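Local coordinates for putative uncharacterized protein PH0300 (Pyrococcus horikoshii, PDB 3VRH) that catalyses the ATP-dependent 2-thiolation of 5-methyluridine at position 54 in the T loop of tRNA, which stabilises tRNAs against heat in thermophiles, at residues 44-56 with 64-78. Residues are numbered along the deposited sequence; the frame is centred on the assembly and turned at random.
Sequences LTKDERILVAVSG and AYVLKKLGYNIECLH. With BCN (bicine), chain D.
The beta-alpha-beta unit that opens the PP-loop ATPase fold brings strand 49-53 beside strand 73-78 in parallel register, Ile-50 facing Ile-74 and Val-52 facing Cys-76. Backbone bonds run from Ile-50 N to Asn-73 O and onward to Val-54 N, which meets Leu-77 O. Beyond the end of strand 49-53, the ring of His-78, still in strand 73-80, takes over the bonding: ND1 donates to Val-54 O (2.8 Å), which lies in the ring plane.

On one face, Arg-49 NE reaches Glu-75 OE2 in a salt bridge (3.1 Å, N-H...O 171°); OE2 lies in the guanidinium plane, whereas NE comes to it from above the plane of the carboxylate. CG lies anti to the backbone N (chi1 -171°), and the aliphatic part of the chain runs past Asn-73 ND2 before the guanidinium meets that acid. A leucine here would probably leave Glu-75 OE2 without its charged mate, and Asn-146 O without the donor NH1. Glu-75 OE1 turns instead to His-106.

On the other face, Val-52 CG1 packs on Ala-64 CB (3.9 Å) and CG2 on Leu-67 CD1, packing helix 58-69 against strand 49-53. In the turn before strand 49-53, Lys-46 CD stands over the centre of the Tyr-72 ring, 3.8 Å from its centroid, while NZ bends on to Leu-70 O (3.1 Å); Ile-50 CD1 touches Tyr-72 CD2 (3.6 Å).

The strand's far end delivers Ala-53, an ATP-binding residue, whose O accepts from bicine O6 (2.8 Å). Strand 49-53 is flanked by strands 73-80 and 150-152; helix 23-40 packs on Leu-44, Leu-67 and Tyr-72, and helix 87-101 on Ala-64, Cys-76 and His-78.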
ATOM      1  N   LEU A  44      23.194 -13.286  12.163  1.00 32.20           N
ATOM      2  CA  LEU A  44      24.563 -13.740  11.969  1.00 36.36           C
ATOM      3  C   LEU A  44      25.247 -14.024  13.305  1.00 41.72           C
ATOM      4  O   LEU A  44      24.893 -13.437  14.332  1.00 38.13           O
ATOM      5  CB  LEU A  44      25.373 -12.661  11.235  1.00 31.50           C
ATOM      6  CG  LEU A  44      24.930 -12.303   9.812  1.00 33.49           C
ATOM      7  CD1 LEU A  44      25.690 -11.093   9.289  1.00 30.46           C
ATOM      8  CD2 LEU A  44      25.110 -13.516   8.885  1.00 32.82           C
ATOM      9  N   THR A  45      26.228 -14.921  13.283  1.00 35.86           N
ATOM     10  CA  THR A  45      27.134 -15.083  14.412  1.00 37.38           C
ATOM     11  C   THR A  45      28.568 -14.944  13.912  1.00 41.92           C
ATOM     12  O   THR A  45      28.860 -15.187  12.737  1.00 37.75           O
ATOM     13  CB  THR A  45      26.965 -16.446  15.122  1.00 42.62           C
ATOM     14  OG1 THR A  45      27.266 -17.512  14.210  1.00 40.70           O
ATOM     15  CG2 THR A  45      25.558 -16.620  15.638  1.00 44.11           C
ATOM     16  N   LYS A  46      29.467 -14.568  14.812  1.00 42.05           N
ATOM     17  CA  LYS A  46      30.829 -14.235  14.420  1.00 39.23           C
ATOM     18  C   LYS A  46      31.639 -15.419  13.878  1.00 39.43           C
ATOM     19  O   LYS A  46      32.724 -15.241  13.329  1.00 45.19           O
ATOM     20  CB  LYS A  46      31.555 -13.580  15.585  1.00 40.92           C
ATOM     21  CG  LYS A  46      32.415 -12.403  15.173  1.00 48.64           C
ATOM     22  CD  LYS A  46      31.595 -11.140  15.096  1.00 36.75           C
ATOM     23  CE  LYS A  46      32.037 -10.178  16.174  1.00 36.96           C
ATOM     24  NZ  LYS A  46      31.076  -9.068  16.312  1.00 37.15           N
ATOM     25  N   ASP A  47      31.112 -16.625  14.018  1.00 44.06           N
ATOM     26  CA  ASP A  47      31.814 -17.814  13.549  1.00 44.22           C
ATOM     27  C   ASP A  47      31.465 -18.130  12.092  1.00 46.73           C
ATOM     28  O   ASP A  47      32.161 -18.911  11.436  1.00 43.98           O
ATOM     29  CB  ASP A  47      31.456 -19.010  14.429  1.00 46.36           C
ATOM     30  CG  ASP A  47      29.957 -19.300  14.422  1.00 55.35           C
ATOM     31  OD1 ASP A  47      29.203 -18.523  15.055  1.00 52.93           O
ATOM     32  OD2 ASP A  47      29.530 -20.290  13.777  1.00 60.10           O
ATOM     33  N   GLU A  48      30.390 -17.524  11.594  1.00 41.27           N
ATOM     34  CA  GLU A  48      29.881 -17.831  10.253  1.00 37.85           C
ATOM     35  C   GLU A  48      30.763 -17.288   9.120  1.00 35.91           C
ATOM     36  O   GLU A  48      31.390 -16.233   9.245  1.00 39.00           O
ATOM     37  CB  GLU A  48      28.454 -17.309  10.090  1.00 37.46           C
ATOM     38  CG  GLU A  48      27.380 -18.266  10.550  1.00 37.49           C
ATOM     39  CD  GLU A  48      25.996 -17.640  10.541  1.00 38.87           C
ATOM     40  OE1 GLU A  48      25.828 -16.523  11.080  1.00 39.81           O
ATOM     41  OE2 GLU A  48      25.072 -18.272  10.000  1.00 41.69           O
ATOM     42  N   ARG A  49      30.826 -18.036   8.024  1.00 35.48           N
ATOM     43  CA  ARG A  49      31.486 -17.555   6.820  1.00 37.01           C
ATOM     44  C   ARG A  49      30.436 -16.881   5.946  1.00 28.25           C
ATOM     45  O   ARG A  49      29.520 -17.517   5.452  1.00 30.32           O
ATOM     46  CB  ARG A  49      32.184 -18.693   6.077  1.00 36.44           C
ATOM     47  CG  ARG A  49      33.066 -18.207   4.935  1.00 40.88           C
ATOM     48  CD  ARG A  49      34.328 -19.049   4.785  1.00 46.09           C
ATOM     49  NE  ARG A  49      34.817 -19.042   3.409  1.00 41.48           N
ATOM     50  CZ  ARG A  49      34.470 -19.947   2.496  1.00 42.71           C
ATOM     51  NH1 ARG A  49      33.634 -20.928   2.827  1.00 42.42           N
ATOM     52  NH2 ARG A  49      34.953 -19.873   1.257  1.00 40.85           N
ATOM     53  N   ILE A  50      30.566 -15.576   5.779  1.00 30.15           N
ATOM     54  CA  ILE A  50      29.505 -14.802   5.152  1.00 32.68           C
ATOM     55  C   ILE A  50      29.900 -14.294   3.774  1.00 32.75           C
ATOM     56  O   ILE A  50      31.010 -13.802   3.572  1.00 30.09           O
ATOM     57  CB  ILE A  50      29.119 -13.627   6.041  1.00 26.15           C
ATOM     58  CG1 ILE A  50      28.840 -14.142   7.459  1.00 31.44           C
ATOM     59  CG2 ILE A  50      27.925 -12.894   5.446  1.00 25.21           C
ATOM     60  CD1 ILE A  50      29.110 -13.129   8.570  1.00 28.97           C
ATOM     61  N   LEU A  51      28.980 -14.422   2.826  1.00 26.91           N
ATOM     62  CA  LEU A  51      29.205 -13.930   1.480  1.00 24.81           C
ATOM     63  C   LEU A  51      28.368 -12.671   1.241  1.00 25.77           C
ATOM     64  O   LEU A  51      27.168 -12.670   1.522  1.00 21.46           O
ATOM     65  CB  LEU A  51      28.820 -15.005   0.469  1.00 23.74           C
ATOM     66  CG  LEU A  51      29.000 -14.574  -0.987  1.00 24.06           C
ATOM     67  CD1 LEU A  51      30.481 -14.470  -1.310  1.00 27.37           C
ATOM     68  CD2 LEU A  51      28.271 -15.491  -1.973  1.00 24.00           C
ATOM     69  N   VAL A  52      28.993 -11.601   0.750  1.00 25.71           N
ATOM     70  CA  VAL A  52      28.240 -10.385   0.388  1.00 26.61           C
ATOM     71  C   VAL A  52      28.317 -10.174  -1.122  1.00 27.47           C
ATOM     72  O   VAL A  52      29.410 -10.119  -1.705  1.00 24.09           O
ATOM     73  CB  VAL A  52      28.748  -9.120   1.115  1.00 24.56           C
ATOM     74  CG1 VAL A  52      27.918  -7.899   0.710  1.00 26.74           C
ATOM     75  CG2 VAL A  52      28.700  -9.313   2.622  1.00 25.59           C
ATOM     76  N   ALA A  53      27.152 -10.092  -1.754  1.00 24.11           N
ATOM     77  CA  ALA A  53      27.077  -9.918  -3.204  1.00 29.04           C
ATOM     78  C   ALA A  53      27.256  -8.456  -3.480  1.00 26.82           C
ATOM     79  O   ALA A  53      26.381  -7.663  -3.163  1.00 30.94           O
ATOM     80  CB  ALA A  53      25.716 -10.387  -3.737  1.00 31.65           C
ATOM     81  N   VAL A  54      28.383  -8.086  -4.062  1.00 26.58           N
ATOM     82  CA  VAL A  54      28.675  -6.668  -4.241  1.00 26.10           C
ATOM     83  C   VAL A  54      28.496  -6.232  -5.706  1.00 25.32           C
ATOM     84  O   VAL A  54      29.234  -6.652  -6.594  1.00 23.89           O
ATOM     85  CB  VAL A  54      30.060  -6.295  -3.646  1.00 27.02           C
ATOM     86  CG1 VAL A  54      30.110  -6.700  -2.182  1.00 25.69           C
ATOM     87  CG2 VAL A  54      31.160  -7.011  -4.365  1.00 27.25           C
ATOM     88  N   SER A  55      27.486  -5.400  -5.945  1.00 19.73           N
ATOM     89  CA  SER A  55      27.155  -4.948  -7.299  1.00 24.50           C
ATOM     90  C   SER A  55      28.023  -3.773  -7.729  1.00 21.51           C
ATOM     91  O   SER A  55      28.040  -3.406  -8.899  1.00 24.14           O
ATOM     92  CB  SER A  55      25.701  -4.476  -7.326  1.00 22.47           C
ATOM     93  OG  SER A  55      25.559  -3.386  -6.412  1.00 22.79           O
ATOM     94  N   GLY A  56      28.725  -3.169  -6.775  1.00 21.03           N
ATOM     95  CA  GLY A  56      29.343  -1.872  -7.009  1.00 21.97           C
ATOM     96  C   GLY A  56      28.451  -0.718  -6.556  1.00 19.89           C
ATOM     97  O   GLY A  56      28.899   0.421  -6.500  1.00 21.36           O
ATOM     98  N   ALA A  64      29.103  -4.815   3.151  1.00 22.51           N
ATOM     99  CA  ALA A  64      30.368  -5.537   3.315  1.00 23.00           C
ATOM    100  C   ALA A  64      31.329  -4.745   4.177  1.00 22.23           C
ATOM    101  O   ALA A  64      32.069  -5.315   4.977  1.00 26.02           O
ATOM    102  CB  ALA A  64      30.992  -5.839   1.971  1.00 22.76           C
ATOM    103  N   TYR A  65      31.306  -3.430   4.017  1.00 21.02           N
ATOM    104  CA  TYR A  65      32.167  -2.562   4.784  1.00 24.69           C
ATOM    105  C   TYR A  65      31.895  -2.695   6.284  1.00 29.72           C
ATOM    106  O   TYR A  65      32.826  -2.850   7.071  1.00 23.97           O
ATOM    107  CB  TYR A  65      32.026  -1.095   4.347  1.00 24.06           C
ATOM    108  CG  TYR A  65      33.048  -0.170   5.002  1.00 24.56           C
ATOM    109  CD1 TYR A  65      32.893   0.251   6.323  1.00 22.01           C
ATOM    110  CD2 TYR A  65      34.162   0.281   4.301  1.00 27.92           C
ATOM    111  CE1 TYR A  65      33.798   1.081   6.928  1.00 26.25           C
ATOM    112  CE2 TYR A  65      35.105   1.118   4.909  1.00 29.24           C
ATOM    113  CZ  TYR A  65      34.909   1.517   6.225  1.00 33.76           C
ATOM    114  OH  TYR A  65      35.815   2.345   6.844  1.00 29.94           O
ATOM    115  N   VAL A  66      30.628  -2.619   6.671  1.00 21.88           N
ATOM    116  CA  VAL A  66      30.271  -2.630   8.083  1.00 25.98           C
ATOM    117  C   VAL A  66      30.395  -4.012   8.722  1.00 26.18           C
ATOM    118  O   VAL A  66      30.878  -4.124   9.847  1.00 24.42           O
ATOM    119  CB  VAL A  66      28.855  -2.039   8.350  1.00 27.93           C
ATOM    120  CG1 VAL A  66      28.493  -2.133   9.826  1.00 26.19           C
ATOM    121  CG2 VAL A  66      28.800  -0.582   7.919  1.00 30.61           C
ATOM    122  N   LEU A  67      29.950  -5.053   8.025  1.00 23.23           N
ATOM    123  CA  LEU A  67      30.122  -6.408   8.544  1.00 27.27           C
ATOM    124  C   LEU A  67      31.599  -6.665   8.848  1.00 29.26           C
ATOM    125  O   LEU A  67      31.928  -7.285   9.855  1.00 32.67           O
ATOM    126  CB  LEU A  67      29.614  -7.448   7.555  1.00 25.44           C
ATOM    127  CG  LEU A  67      28.094  -7.491   7.366  1.00 29.51           C
ATOM    128  CD1 LEU A  67      27.729  -8.608   6.432  1.00 22.14           C
ATOM    129  CD2 LEU A  67      27.380  -7.649   8.682  1.00 26.99           C
ATOM    130  N   LYS A  68      32.476  -6.145   7.988  1.00 29.30           N
ATOM    131  CA  LYS A  68      33.926  -6.283   8.153  1.00 30.81           C
ATOM    132  C   LYS A  68      34.399  -5.519   9.380  1.00 31.71           C
ATOM    133  O   LYS A  68      35.119  -6.061  10.221  1.00 32.88           O
ATOM    134  CB  LYS A  68      34.660  -5.750   6.913  1.00 30.39           C
ATOM    135  CG  LYS A  68      36.160  -6.018   6.898  1.00 28.96           C
ATOM    136  CD  LYS A  68      36.450  -7.476   6.583  1.00 29.89           C
ATOM    137  CE  LYS A  68      37.955  -7.730   6.583  1.00 37.49           C
ATOM    138  NZ  LYS A  68      38.238  -9.181   6.533  1.00 39.82           N
ATOM    139  N   LYS A  69      34.002  -4.254   9.471  1.00 29.03           N
ATOM    140  CA  LYS A  69      34.387  -3.412  10.601  1.00 29.36           C
ATOM    141  C   LYS A  69      33.863  -3.985  11.929  1.00 33.08           C
ATOM    142  O   LYS A  69      34.527  -3.906  12.964  1.00 31.68           O
ATOM    143  CB  LYS A  69      33.907  -1.985  10.386  1.00 28.35           C
ATOM    144  CG  LYS A  69      34.390  -1.009  11.446  1.00 33.09           C
ATOM    145  CD  LYS A  69      34.132   0.429  11.024  1.00 29.21           C
ATOM    146  CE  LYS A  69      34.624   1.404  12.089  1.00 28.65           C
ATOM    147  NZ  LYS A  69      34.337   2.834  11.791  1.00 26.43           N
ATOM    148  N   LEU A  70      32.684  -4.597  11.882  1.00 32.42           N
ATOM    149  CA  LEU A  70      32.103  -5.221  13.068  1.00 31.56           C
ATOM    150  C   LEU A  70      32.836  -6.491  13.476  1.00 35.25           C
ATOM    151  O   LEU A  70      32.651  -6.978  14.583  1.00 36.46           O
ATOM    152  CB  LEU A  70      30.614  -5.520  12.873  1.00 25.32           C
ATOM    153  CG  LEU A  70      29.723  -4.281  12.881  1.00 28.07           C
ATOM    154  CD1 LEU A  70      28.231  -4.653  12.822  1.00 29.55           C
ATOM    155  CD2 LEU A  70      30.021  -3.443  14.115  1.00 31.20           C
ATOM    156  N   GLY A  71      33.660  -7.027  12.584  1.00 31.02           N
ATOM    157  CA  GLY A  71      34.444  -8.198  12.917  1.00 32.69           C
ATOM    158  C   GLY A  71      33.931  -9.514  12.370  1.00 36.08           C
ATOM    159  O   GLY A  71      34.327 -10.570  12.848  1.00 38.87           O
ATOM    160  N   TYR A  72      33.061  -9.467  11.366  1.00 31.66           N
ATOM    161  CA  TYR A  72      32.550 -10.689  10.763  1.00 27.82           C
ATOM    162  C   TYR A  72      33.496 -11.257   9.720  1.00 31.71           C
ATOM    163  O   TYR A  72      34.358 -10.549   9.205  1.00 33.98           O
ATOM    164  CB  TYR A  72      31.151 -10.460  10.168  1.00 33.45           C
ATOM    165  CG  TYR A  72      30.117 -10.305  11.250  1.00 29.32           C
ATOM    166  CD1 TYR A  72      29.888  -9.072  11.834  1.00 31.34           C
ATOM    167  CD2 TYR A  72      29.404 -11.398  11.716  1.00 27.88           C
ATOM    168  CE1 TYR A  72      28.953  -8.923  12.847  1.00 32.25           C
ATOM    169  CE2 TYR A  72      28.475 -11.265  12.726  1.00 33.24           C
ATOM    170  CZ  TYR A  72      28.255 -10.024  13.292  1.00 29.49           C
ATOM    171  OH  TYR A  72      27.337  -9.873  14.303  1.00 30.82           O
ATOM    172  N   ASN A  73      33.336 -12.541   9.417  1.00 33.18           N
ATOM    173  CA  ASN A  73      34.175 -13.198   8.421  1.00 41.41           C
ATOM    174  C   ASN A  73      33.529 -13.097   7.040  1.00 32.09           C
ATOM    175  O   ASN A  73      32.700 -13.923   6.669  1.00 29.74           O
ATOM    176  CB  ASN A  73      34.423 -14.669   8.796  1.00 40.47           C
ATOM    177  CG  ASN A  73      35.186 -15.423   7.722  1.00 42.82           C
ATOM    178  OD1 ASN A  73      35.878 -14.821   6.900  1.00 44.14           O
ATOM    179  ND2 ASN A  73      35.057 -16.745   7.719  1.00 46.33           N
ATOM    180  N   ILE A  74      33.906 -12.083   6.273  1.00 29.25           N
ATOM    181  CA  ILE A  74      33.177 -11.858   5.037  1.00 31.68           C
ATOM    182  C   ILE A  74      34.050 -11.952   3.797  1.00 32.80           C
ATOM    183  O   ILE A  74      35.198 -11.513   3.791  1.00 32.62           O
ATOM    184  CB  ILE A  74      32.413 -10.519   5.055  1.00 34.85           C
ATOM    185  CG1 ILE A  74      33.390  -9.356   5.137  1.00 36.04           C
ATOM    186  CG2 ILE A  74      31.426 -10.452   6.230  1.00 27.11           C
ATOM    187  CD1 ILE A  74      33.054  -8.252   4.185  1.00 32.44           C
ATOM    188  N   GLU A  75      33.496 -12.560   2.757  1.00 25.12           N
ATOM    189  CA  GLU A  75      34.090 -12.516   1.428  1.00 30.59           C
ATOM    190  C   GLU A  75      33.022 -11.931   0.513  1.00 28.94           C
ATOM    191  O   GLU A  75      31.834 -11.963   0.853  1.00 24.72           O
ATOM    192  CB  GLU A  75      34.536 -13.913   0.974  1.00 26.27           C
ATOM    193  CG  GLU A  75      35.536 -14.567   1.967  1.00 27.36           C
ATOM    194  CD  GLU A  75      36.091 -15.914   1.507  1.00 32.76           C
ATOM    195  OE1 GLU A  75      36.094 -16.190   0.291  1.00 31.16           O
ATOM    196  OE2 GLU A  75      36.535 -16.701   2.372  1.00 40.53           O
ATOM    197  N   CYS A  76      33.435 -11.381  -0.624  1.00 25.07           N
ATOM    198  CA  CYS A  76      32.491 -10.725  -1.507  1.00 27.40           C
ATOM    199  C   CYS A  76      32.450 -11.382  -2.862  1.00 29.50           C
ATOM    200  O   CYS A  76      33.442 -11.968  -3.316  1.00 25.70           O
ATOM    201  CB  CYS A  76      32.827  -9.246  -1.643  1.00 24.49           C
ATOM    202  SG  CYS A  76      32.904  -8.424  -0.056  1.00 25.25           S
ATOM    203  N   LEU A  77      31.285 -11.297  -3.494  1.00 22.55           N
ATOM    204  CA  LEU A  77      31.096 -11.806  -4.836  1.00 21.97           C
ATOM    205  C   LEU A  77      30.504 -10.707  -5.704  1.00 27.35           C
ATOM    206  O   LEU A  77      29.477 -10.120  -5.352  1.00 26.54           O
ATOM    207  CB  LEU A  77      30.152 -13.007  -4.830  1.00 25.41           C
ATOM    208  CG  LEU A  77      29.582 -13.411  -6.193  1.00 24.24           C
ATOM    209  CD1 LEU A  77      30.676 -13.957  -7.093  1.00 25.83           C
ATOM    210  CD2 LEU A  77      28.448 -14.427  -6.042  1.00 25.21           C
ATOM    211  N   HIS A  78      31.142 -10.437  -6.840  1.00 22.94           N
ATOM    212  CA  HIS A  78      30.591  -9.497  -7.800  1.00 22.99           C
ATOM    213  C   HIS A  78      30.140 -10.235  -9.029  1.00 25.68           C
ATOM    214  O   HIS A  78      30.916 -10.968  -9.632  1.00 26.40           O
ATOM    215  CB  HIS A  78      31.615  -8.449  -8.209  1.00 25.55           C
ATOM    216  CG  HIS A  78      31.155  -7.582  -9.335  1.00 24.10           C
ATOM    217  ND1 HIS A  78      30.175  -6.626  -9.183  1.00 23.75           N
ATOM    218  CD2 HIS A  78      31.530  -7.535 -10.635  1.00 22.07           C
ATOM    219  CE1 HIS A  78      29.968  -6.023 -10.340  1.00 26.42           C
ATOM    220  NE2 HIS A  78      30.784  -6.551 -11.236  1.00 25.46           N
TER
HETATM  221  N1  BCN D 403      22.007  -5.145  -3.134  1.00 36.46           N
HETATM  222  C1  BCN D 403      21.132  -4.167  -2.368  1.00 32.83           C
HETATM  223  C2  BCN D 403      19.886  -3.766  -3.063  1.00 32.96           C
HETATM  224  O21 BCN D 403      19.390  -4.576  -3.889  1.00 40.94           O
HETATM  225  O22 BCN D 403      19.368  -2.647  -2.854  1.00 39.83           O
HETATM  226  C3  BCN D 403      22.980  -4.427  -4.001  1.00 37.46           C
HETATM  227  C4  BCN D 403      23.289  -2.945  -3.702  1.00 37.24           C
HETATM  228  O4  BCN D 403      24.377  -2.470  -3.910  1.00 24.87           O
HETATM  229  C5  BCN D 403      22.734  -5.995  -2.194  1.00 23.14           C
HETATM  230  C6  BCN D 403      23.395  -7.149  -2.818  1.00 34.77           C
HETATM  231  O6  BCN D 403      23.767  -8.066  -2.165  1.00 33.52           O
HETATM  232  O   HOH W   1      31.439 -14.160  10.801  1.00 38.65           O